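Organophosphorus hydrolase (Pseudomonas pseudoalcaligenes, PDB 4LE6) probably hydrolyses organophosphate triesters such as aryl dialkyl phosphates, using two zinc ions held in a metallo-beta-lactamase fold. Local coordinates at residues A[61-65]-A[260-265]; A[243-249]-A[276-280]; A[283-289]-A[301-305]. One frame throughout, in Å; residues are numbered along the deposited sequence.

In the fold
The contacts lie along helix 269-286 and the strands before and after it; contact 1 also brings in the early segment 61-65. Contact 1 pairs the short strands 62-63 and 262-263. Helix 269-286 comes next in the chain and serves both other contacts. Its middle packs on strand 240-246 in contact 2, and its end meets strand 300-305 in contact 3. Both strands belong to the same six-stranded sheet. Along the chain the segments of contacts 1 and 2 alternate, and contact 3 follows. The centre of contact 2 lies 15 Å from that of contact 1 and 11 Å from that of contact 3. Contact 2 carries Asp247, so the helix-covered sheet leads directly to the zinc site.

Contact 1. Residues A[61-65]-A[260-265]; sequences LLKGI and EVVFEF
Leu62 and Phe263 form a non-hydrogen-bonded antiparallel pair, and Lys63 and Val262 form the hydrogen-bonded pair beside it. Lys63 N donates to Val262 O at 2.7 Å, and Val262 N returns a bond to Lys63 O at 2.8 Å. A third backbone bond, from Glu264 N to Leu61 O (2.8 Å), extends the pairing past the strands.

The tight part is apolar. Leu61 and Phe263 lie side by side and point the same way, with Leu61 CB 3.7 Å from ring atom Phe263 CE1. CG of Phe263 is turned opposite the backbone N (chi1 -177°), and this sends the ring back along Leu61. One methyl of Val261, CG1, touches Leu62 CB at 3.9 Å. The other, CG2, meets Ile65 CB. Leu62 and Ile65 also pack on Leu70 of helix 67-76. At the end of the pairing Leu61 CD2 reaches Phe265 CE2.

The other side is looser and faces solvent. Lys63 and Glu264 are both exposed. Their charged atoms, Lys63 NZ and Glu264 OE1, stay 5.0 Å apart. The lysine chain bends at chi2 and chi4, and its NZ bonds instead to Ser60 O.

The side chain of Phe263 comes within about 4 Å of that of His226, and Phe265 within about 5 Å of that of His141. Both histidines bind zinc. The arrangement is a two-stranded antiparallel sheet, joining the early strand 62-63 to strand 262-263, beside the dinuclear zinc site of a metallo-beta-lactamase fold.

Contact 2. Residues A[243-249]-A[276-280]; sequences LVWGDIL and RQRIL. With ZN (zinc ion), chain J; ZN (zinc ion), chain K.
This is a buried helix-on-sheet contact of the metallo-beta-lactamase αβ/βα sandwich, joining strand 240-246 to helix 269-286 just behind the dinuclear zinc site. The short segments 243-246 and 276-280 run nearly antiparallel, at 164°, with axes 11.7 Å apart.

Ile279 is central to the apolar packing. Its CG2 touches Trp245 CE3 at 3.7 Å and also reaches Leu243 CD2. Leu280 CD2 meets the same indole at CH2, likewise at 3.7 Å. CB of Ile248 sits over the centre of one indole face, 3.5 Å above the plane, so the ring is held by its own segment as well as by the helix.

The strand end turns into the metal site. Asp247 OD2 bridges the two zinc ions, and a water bridges them too. His139, His141 and His226 complete one site. Asp143, His144 and His294 complete the other.

Arg276 ties the following loop to the helix. Its NE bonds to Pro259 O. Its chain extends from the backbone with CG opposite N (chi1 174°), then bends at chi3 to turn the guanidinium back. NH2 then donates to Ile248 O at 2.9 Å, nearly straight at 166°, with that oxygen in the guanidinium plane.

Contact 3. Residues A[283-289]-A[301-305]; sequences AATDKLW and GHVRK
Trp289 and His302 both carry CG on the side opposite their own carbonyl carbon, with chi1 at -72° and -65°. Those torsions bring the two rings together across the neighbouring strands 289-292 and 300-305. His302 CE1 stands over one face of the indole, 3.1 Å above its plane and offset toward the rim. Its nearest indole atom is Trp289 CZ3, at 3.3 Å. The pair is oblique, with planes at 44°. Lys287 O lies at the edge of the imidazole, 3.5 Å from His302 CD2. The ring of His302 also stacks on Phe78 of the second subunit.

Beyond the rings, the end of helix 269-286 packs on Val303. Ala283 CB touches Val303 CG2 at 3.9 Å, and Ala284 CB approaches Val303 CG1. Ala284 CA also makes a CH...O contact with Val303 O.

Waters bridge the polar atoms of helix end and strand. One molecule accepts from Val303 N at 2.8 Å and lies close to Ala283 O and Leu288 O. Another donates to both Ala284 O and Val303 O, 2.6 Å from each. A third connects Lys287 O with His302 NE2, at 2.8 Å from the nitrogen.

Between these two segments the direct contacts are thus mainly aromatic and methyl packing with weak CH...O contacts, while waters join the polar backbone atoms. His302 also takes this helix-sheet junction into the dimer interface.

Contact 1. Residues A[61-65]-A[260-265]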
loop_
_atom_site.group_PDB
_atom_site.type_symbol
_atom_site.label_atom_id
_atom_site.label_comp_id
_atom_site.label_asym_id
_atom_site.label_seq_id
_atom_site.Cartn_x
_atom_site.Cartn_y
_atom_site.Cartn_z
ATOM N N LEU A 61 2.209 -22.736 -11.561
ATOM C CA LEU A 61 3.043 -22.142 -12.608
ATOM C C LEU A 61 4.411 -21.701 -12.088
ATOM O O LEU A 61 5.294 -21.359 -12.879
ATOM C CB LEU A 61 2.334 -20.948 -13.255
ATOM C CG LEU A 61 1.062 -21.330 -14.024
ATOM C CD1 LEU A 61 0.310 -20.093 -14.480
ATOM C CD2 LEU A 61 1.383 -22.247 -15.215
ATOM N N LEU A 62 4.595 -21.687 -10.769
ATOM C CA LEU A 62 5.906 -21.359 -10.210
ATOM C C LEU A 62 6.635 -22.670 -10.047
ATOM O O LEU A 62 6.056 -23.617 -9.548
ATOM C CB LEU A 62 5.790 -20.654 -8.863
ATOM C CG LEU A 62 5.101 -19.296 -8.878
ATOM C CD1 LEU A 62 4.790 -18.890 -7.452
ATOM C CD2 LEU A 62 5.974 -18.259 -9.567
ATOM N N LYS A 63 7.893 -22.731 -10.470
ATOM C CA LYS A 63 8.643 -23.984 -10.444
ATOM C C LYS A 63 10.027 -23.833 -9.811
ATOM O O LYS A 63 10.559 -22.722 -9.705
ATOM C CB LYS A 63 8.777 -24.531 -11.868
ATOM C CG LYS A 63 7.505 -25.193 -12.392
ATOM C CD LYS A 63 7.247 -26.542 -11.710
ATOM C CE LYS A 63 5.897 -27.149 -12.110
ATOM N NZ LYS A 63 4.780 -26.782 -11.169
ATOM N N GLY A 64 10.602 -24.955 -9.393
ATOM C CA GLY A 64 11.902 -24.958 -8.746
ATOM C C GLY A 64 11.783 -24.997 -7.233
ATOM O O GLY A 64 12.774 -24.842 -6.519
ATOM N N ILE A 65 10.568 -25.229 -6.743
ATOM C CA ILE A 65 10.308 -25.268 -5.306
ATOM C C ILE A 65 9.276 -26.342 -4.960
ATOM O O ILE A 65 8.297 -26.518 -5.691
ATOM C CB ILE A 65 9.808 -23.884 -4.814
ATOM C CG1 ILE A 65 9.615 -23.885 -3.301
ATOM C CG2 ILE A 65 8.505 -23.481 -5.525
ATOM C CD1 ILE A 65 9.492 -22.496 -2.717
ATOM N N GLU A 260 15.539 -18.177 -7.190
ATOM C CA GLU A 260 15.780 -19.350 -8.039
ATOM C C GLU A 260 14.460 -19.878 -8.605
ATOM O O GLU A 260 14.452 -20.584 -9.610
ATOM C CB GLU A 260 16.511 -20.488 -7.290
ATOM C CG GLU A 260 15.730 -21.101 -6.120
ATOM C CD GLU A 260 16.019 -20.418 -4.799
ATOM O OE1 GLU A 260 16.315 -19.204 -4.805
ATOM O OE2 GLU A 260 15.956 -21.102 -3.751
ATOM N N VAL A 261 13.347 -19.539 -7.955
ATOM C CA VAL A 261 12.035 -20.018 -8.394
ATOM C C VAL A 261 11.661 -19.366 -9.728
ATOM O O VAL A 261 11.821 -18.159 -9.896
ATOM C CB VAL A 261 10.954 -19.765 -7.310
ATOM C CG1 VAL A 261 9.547 -20.056 -7.840
ATOM C CG2 VAL A 261 11.227 -20.634 -6.079
ATOM N N VAL A 262 11.185 -20.161 -10.682
ATOM C CA VAL A 262 10.914 -19.649 -12.033
ATOM C C VAL A 262 9.434 -19.742 -12.411
ATOM O O VAL A 262 8.662 -20.445 -11.762
ATOM C CB VAL A 262 11.751 -20.373 -13.083
ATOM C CG1 VAL A 262 13.226 -20.282 -12.701
ATOM C CG2 VAL A 262 11.328 -21.838 -13.208
ATOM N N PHE A 263 9.060 -19.020 -13.464
ATOM C CA PHE A 263 7.688 -18.979 -13.940
ATOM C C PHE A 263 7.557 -19.810 -15.224
ATOM O O PHE A 263 8.384 -19.690 -16.132
ATOM C CB PHE A 263 7.314 -17.520 -14.180
ATOM C CG PHE A 263 5.890 -17.301 -14.600
ATOM C CD1 PHE A 263 4.835 -17.818 -13.872
ATOM C CD2 PHE A 263 5.610 -16.521 -15.705
ATOM C CE1 PHE A 263 3.522 -17.591 -14.273
ATOM C CE2 PHE A 263 4.307 -16.279 -16.095
ATOM C CZ PHE A 263 3.269 -16.813 -15.389
ATOM N N GLU A 264 6.519 -20.638 -15.309
ATOM C CA GLU A 264 6.367 -21.542 -16.452
ATOM C C GLU A 264 6.373 -20.806 -17.793
ATOM O O GLU A 264 6.772 -21.362 -18.801
ATOM C CB GLU A 264 5.075 -22.351 -16.349
ATOM C CG GLU A 264 5.154 -23.687 -17.092
ATOM C CD GLU A 264 5.816 -24.775 -16.268
ATOM O OE1 GLU A 264 6.496 -24.440 -15.277
ATOM O OE2 GLU A 264 5.652 -25.969 -16.600
ATOM N N PHE A 265 5.930 -19.557 -17.793
ATOM C CA PHE A 265 5.826 -18.793 -19.036
ATOM C C PHE A 265 6.952 -17.766 -19.238
ATOM O O PHE A 265 6.866 -16.899 -20.119
ATOM C CB PHE A 265 4.447 -18.144 -19.124
ATOM C CG PHE A 265 3.331 -19.146 -19.273
ATOM C CD1 PHE A 265 3.378 -20.121 -20.257
ATOM C CD2 PHE A 265 2.251 -19.132 -18.411
ATOM C CE1 PHE A 265 2.359 -21.054 -20.388
ATOM C CE2 PHE A 265 1.232 -20.056 -18.543
ATOM C CZ PHE A 265 1.289 -21.021 -19.531
#

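Contact 2. Residues A[243-249]-A[276-280]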
loop_
_atom_site.group_PDB
_atom_site.type_symbol
_atom_site.label_atom_id
_atom_site.label_comp_id
_atom_site.label_asym_id
_atom_site.label_seq_id
_atom_site.Cartn_x
_atom_site.Cartn_y
_atom_site.Cartn_z
ATOM N N LEU A 243 13.821 2.125 -11.349
ATOM C CA LEU A 243 13.895 1.121 -12.393
ATOM C C LEU A 243 12.508 0.530 -12.578
ATOM O O LEU A 243 11.976 -0.116 -11.678
ATOM C CB LEU A 243 14.889 0.025 -12.020
ATOM C CG LEU A 243 15.107 -1.021 -13.111
ATOM C CD1 LEU A 243 15.971 -0.462 -14.238
ATOM C CD2 LEU A 243 15.735 -2.268 -12.503
ATOM N N VAL A 244 11.920 0.786 -13.740
ATOM C CA VAL A 244 10.630 0.213 -14.083
ATOM C C VAL A 244 10.970 -1.098 -14.742
ATOM O O VAL A 244 11.401 -1.121 -15.906
ATOM C CB VAL A 244 9.832 1.096 -15.031
ATOM C CG1 VAL A 244 8.444 0.485 -15.269
ATOM C CG2 VAL A 244 9.741 2.494 -14.449
ATOM N N TRP A 245 10.798 -2.191 -13.996
ATOM C CA TRP A 245 11.598 -3.379 -14.314
ATOM C C TRP A 245 10.878 -4.437 -15.126
ATOM O O TRP A 245 11.503 -5.363 -15.620
ATOM C CB TRP A 245 12.310 -3.967 -13.073
ATOM C CG TRP A 245 11.512 -4.789 -12.099
ATOM C CD1 TRP A 245 10.208 -5.185 -12.196
ATOM C CD2 TRP A 245 11.997 -5.310 -10.852
ATOM N NE1 TRP A 245 9.860 -5.934 -11.088
ATOM C CE2 TRP A 245 10.941 -6.020 -10.255
ATOM C CE3 TRP A 245 13.232 -5.250 -10.191
ATOM C CZ2 TRP A 245 11.077 -6.664 -9.025
ATOM C CZ3 TRP A 245 13.366 -5.895 -8.974
ATOM C CH2 TRP A 245 12.292 -6.591 -8.403
ATOM N N GLY A 246 9.566 -4.282 -15.288
ATOM C CA GLY A 246 8.790 -5.232 -16.043
ATOM C C GLY A 246 8.523 -6.485 -15.219
ATOM O O GLY A 246 8.110 -6.413 -14.059
ATOM N N ASP A 247 8.763 -7.633 -15.836
ATOM C CA ASP A 247 8.441 -8.931 -15.273
ATOM C C ASP A 247 9.668 -9.678 -14.718
ATOM O O ASP A 247 9.769 -10.904 -14.842
ATOM C CB ASP A 247 7.726 -9.766 -16.339
ATOM C CG ASP A 247 6.279 -9.338 -16.539
ATOM O OD1 ASP A 247 5.917 -8.234 -16.084
ATOM O OD2 ASP A 247 5.509 -10.106 -17.159
ATOM N N ILE A 248 10.579 -8.939 -14.090
ATOM C CA ILE A 248 11.703 -9.531 -13.343
ATOM C C ILE A 248 11.217 -10.593 -12.372
ATOM O O ILE A 248 11.868 -11.611 -12.155
ATOM C CB ILE A 248 12.445 -8.445 -12.522
ATOM C CG1 ILE A 248 13.088 -7.430 -13.463
ATOM C CG2 ILE A 248 13.489 -9.067 -11.567
ATOM C CD1 ILE A 248 13.984 -8.055 -14.555
ATOM N N LEU A 249 10.061 -10.364 -11.776
ATOM C CA LEU A 249 9.450 -11.424 -11.011
ATOM C C LEU A 249 7.959 -11.230 -10.980
ATOM O O LEU A 249 7.443 -10.142 -11.229
ATOM C CB LEU A 249 10.047 -11.556 -9.609
ATOM C CG LEU A 249 9.956 -10.399 -8.621
ATOM C CD1 LEU A 249 8.685 -10.500 -7.773
ATOM C CD2 LEU A 249 11.191 -10.416 -7.740
ATOM N N ARG A 276 17.087 -11.951 -13.169
ATOM C CA ARG A 276 16.469 -11.613 -11.878
ATOM C C ARG A 276 17.516 -11.492 -10.751
ATOM O O ARG A 276 17.536 -10.499 -10.011
ATOM C CB ARG A 276 15.418 -12.648 -11.496
ATOM C CG ARG A 276 14.837 -12.445 -10.085
ATOM C CD ARG A 276 13.554 -13.245 -9.871
ATOM N NE ARG A 276 13.701 -14.653 -10.243
ATOM C CZ ARG A 276 13.240 -15.191 -11.367
ATOM N NH1 ARG A 276 13.431 -16.473 -11.606
ATOM N NH2 ARG A 276 12.596 -14.464 -12.264
ATOM N N GLN A 277 18.389 -12.491 -10.628
ATOM C CA GLN A 277 19.451 -12.437 -9.611
ATOM C C GLN A 277 20.293 -11.165 -9.741
ATOM O O GLN A 277 20.545 -10.443 -8.746
ATOM C CB GLN A 277 20.341 -13.664 -9.724
ATOM C CG GLN A 277 19.659 -14.943 -9.261
ATOM C CD GLN A 277 19.687 -15.131 -7.744
ATOM O OE1 GLN A 277 19.942 -14.191 -6.983
ATOM N NE2 GLN A 277 19.425 -16.356 -7.300
ATOM N N ARG A 278 20.698 -10.864 -10.975
ATOM C CA ARG A 278 21.526 -9.687 -11.218
ATOM C C ARG A 278 20.802 -8.385 -10.880
ATOM O O ARG A 278 21.355 -7.496 -10.191
ATOM C CB ARG A 278 21.973 -9.654 -12.675
ATOM C CG ARG A 278 22.760 -8.419 -13.044
ATOM C CD ARG A 278 23.479 -8.609 -14.372
ATOM N NE ARG A 278 22.535 -8.813 -15.472
ATOM C CZ ARG A 278 21.917 -7.836 -16.127
ATOM N NH1 ARG A 278 21.083 -8.130 -17.113
ATOM N NH2 ARG A 278 22.126 -6.567 -15.807
ATOM N N ILE A 279 19.581 -8.253 -11.381
ATOM C CA ILE A 279 18.812 -7.033 -11.169
ATOM C C ILE A 279 18.486 -6.847 -9.680
ATOM O O ILE A 279 18.490 -5.723 -9.164
ATOM C CB ILE A 279 17.525 -7.048 -12.017
ATOM C CG1 ILE A 279 17.871 -6.986 -13.521
ATOM C CG2 ILE A 279 16.589 -5.882 -11.646
ATOM C CD1 ILE A 279 18.661 -5.753 -13.950
ATOM N N LEU A 280 18.189 -7.937 -8.980
ATOM C CA LEU A 280 17.865 -7.811 -7.560
ATOM C C LEU A 280 19.114 -7.359 -6.825
ATOM O O LEU A 280 19.062 -6.431 -5.995
ATOM C CB LEU A 280 17.363 -9.133 -6.983
ATOM C CG LEU A 280 15.939 -9.539 -7.361
ATOM C CD1 LEU A 280 15.688 -10.973 -6.903
ATOM C CD2 LEU A 280 14.913 -8.579 -6.751
HETATM ZN ZN ZN J . 5.364 -11.126 -19.149
HETATM ZN ZN ZN K . 3.459 -9.503 -17.241
HETATM O O HOH W 1 3.357 -10.826 -18.495
#

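Contact 3. Residues A[283-289]-A[301-305]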
loop_
_atom_site.group_PDB
_atom_site.type_symbol
_atom_site.label_atom_id
_atom_site.label_comp_id
_atom_site.label_asym_id
_atom_site.label_seq_id
_atom_site.Cartn_x
_atom_site.Cartn_y
_atom_site.Cartn_z
ATOM N N ALA A 283 19.646 -3.622 -7.627
ATOM C CA ALA A 283 18.642 -2.779 -6.985
ATOM C C ALA A 283 18.922 -2.676 -5.486
ATOM O O ALA A 283 18.807 -1.595 -4.890
ATOM C CB ALA A 283 17.259 -3.354 -7.206
ATOM N N ALA A 284 19.286 -3.798 -4.869
ATOM C CA ALA A 284 19.572 -3.791 -3.428
ATOM C C ALA A 284 20.833 -2.981 -3.122
ATOM O O ALA A 284 20.870 -2.185 -2.173
ATOM C CB ALA A 284 19.734 -5.222 -2.894
ATOM N N THR A 285 21.874 -3.200 -3.920
ATOM C CA THR A 285 23.140 -2.501 -3.712
ATOM C C THR A 285 23.040 -0.984 -3.905
ATOM O O THR A 285 23.542 -0.212 -3.090
ATOM C CB THR A 285 24.194 -3.038 -4.685
ATOM O OG1 THR A 285 24.548 -4.364 -4.285
ATOM C CG2 THR A 285 25.434 -2.141 -4.711
ATOM N N ASP A 286 22.423 -0.564 -5.000
ATOM C CA ASP A 286 22.317 0.855 -5.342
ATOM C C ASP A 286 21.081 1.519 -4.698
ATOM O O ASP A 286 20.825 2.693 -4.936
ATOM C CB ASP A 286 22.238 1.018 -6.868
ATOM C CG ASP A 286 23.484 0.497 -7.591
ATOM O OD1 ASP A 286 24.586 0.513 -7.004
ATOM O OD2 ASP A 286 23.360 0.071 -8.762
ATOM N N LYS A 287 20.335 0.766 -3.891
ATOM C CA LYS A 287 19.148 1.285 -3.184
ATOM C C LYS A 287 18.194 2.061 -4.094
ATOM O O LYS A 287 17.638 3.089 -3.707
ATOM C CB LYS A 287 19.570 2.198 -2.028
ATOM C CG LYS A 287 20.411 1.524 -0.953
ATOM C CD LYS A 287 20.765 2.524 0.132
ATOM C CE LYS A 287 21.545 1.896 1.267
ATOM N NZ LYS A 287 21.742 2.887 2.364
ATOM N N LEU A 288 17.974 1.573 -5.300
ATOM C CA LEU A 288 17.158 2.345 -6.229
ATOM C C LEU A 288 15.703 2.024 -5.991
ATOM O O LEU A 288 15.374 1.008 -5.379
ATOM C CB LEU A 288 17.555 2.096 -7.679
ATOM C CG LEU A 288 17.794 0.655 -8.111
ATOM C CD1 LEU A 288 16.482 -0.099 -8.244
ATOM C CD2 LEU A 288 18.568 0.642 -9.414
ATOM N N TRP A 289 14.830 2.918 -6.428
ATOM C CA TRP A 289 13.407 2.639 -6.385
ATOM C C TRP A 289 13.105 1.642 -7.505
ATOM O O TRP A 289 13.717 1.682 -8.574
ATOM C CB TRP A 289 12.588 3.906 -6.623
ATOM C CG TRP A 289 12.580 4.900 -5.512
ATOM C CD1 TRP A 289 13.361 6.010 -5.399
ATOM C CD2 TRP A 289 11.715 4.900 -4.365
ATOM N NE1 TRP A 289 13.039 6.701 -4.254
ATOM C CE2 TRP A 289 12.039 6.037 -3.598
ATOM C CE3 TRP A 289 10.702 4.049 -3.918
ATOM C CZ2 TRP A 289 11.384 6.347 -2.401
ATOM C CZ3 TRP A 289 10.057 4.350 -2.731
ATOM C CH2 TRP A 289 10.399 5.489 -1.986
ATOM N N GLY A 301 8.725 0.612 -4.489
ATOM C CA GLY A 301 9.423 0.307 -3.263
ATOM C C GLY A 301 10.888 0.033 -3.489
ATOM O O GLY A 301 11.420 0.376 -4.538
ATOM N N HIS A 302 11.530 -0.587 -2.500
ATOM C CA HIS A 302 12.952 -0.891 -2.573
ATOM C C HIS A 302 13.164 -2.361 -2.328
ATOM O O HIS A 302 12.305 -3.046 -1.765
ATOM C CB HIS A 302 13.750 -0.132 -1.515
ATOM C CG HIS A 302 13.741 1.349 -1.690
ATOM N ND1 HIS A 302 12.722 2.147 -1.218
ATOM C CD2 HIS A 302 14.628 2.183 -2.280
ATOM C CE1 HIS A 302 12.984 3.409 -1.505
ATOM N NE2 HIS A 302 14.134 3.458 -2.155
ATOM N N VAL A 303 14.326 -2.831 -2.760
ATOM C CA VAL A 303 14.769 -4.196 -2.519
ATOM C C VAL A 303 15.848 -4.185 -1.451
ATOM O O VAL A 303 16.811 -3.422 -1.551
ATOM C CB VAL A 303 15.401 -4.800 -3.790
ATOM C CG1 VAL A 303 15.794 -6.257 -3.548
ATOM C CG2 VAL A 303 14.446 -4.698 -4.944
ATOM N N ARG A 304 15.695 -5.056 -0.458
ATOM C CA ARG A 304 16.658 -5.198 0.618
ATOM C C ARG A 304 17.280 -6.580 0.526
ATOM O O ARG A 304 16.590 -7.572 0.268
ATOM C CB ARG A 304 15.958 -5.044 1.970
ATOM C CG ARG A 304 16.843 -5.274 3.190
ATOM C CD ARG A 304 16.068 -5.042 4.507
ATOM N NE ARG A 304 15.173 -6.157 4.821
ATOM C CZ ARG A 304 13.875 -6.060 5.107
ATOM N NH1 ARG A 304 13.253 -4.895 5.154
ATOM N NH2 ARG A 304 13.194 -7.163 5.360
ATOM N N LYS A 305 18.587 -6.646 0.741
ATOM C CA LYS A 305 19.260 -7.924 0.763
ATOM C C LYS A 305 19.085 -8.562 2.141
ATOM O O LYS A 305 19.253 -7.905 3.161
ATOM C CB LYS A 305 20.744 -7.761 0.447
ATOM C CG LYS A 305 21.440 -9.094 0.240
ATOM C CD LYS A 305 22.937 -8.948 0.042
ATOM C CE LYS A 305 23.581 -10.300 -0.176
ATOM N NZ LYS A 305 23.383 -11.186 1.008
HETATM O O HOH W 2 16.212 -1.017 -3.752
HETATM O O HOH W 3 18.780 -2.012 -0.697
HETATM O O HOH W 4 16.064 5.518 -2.464
#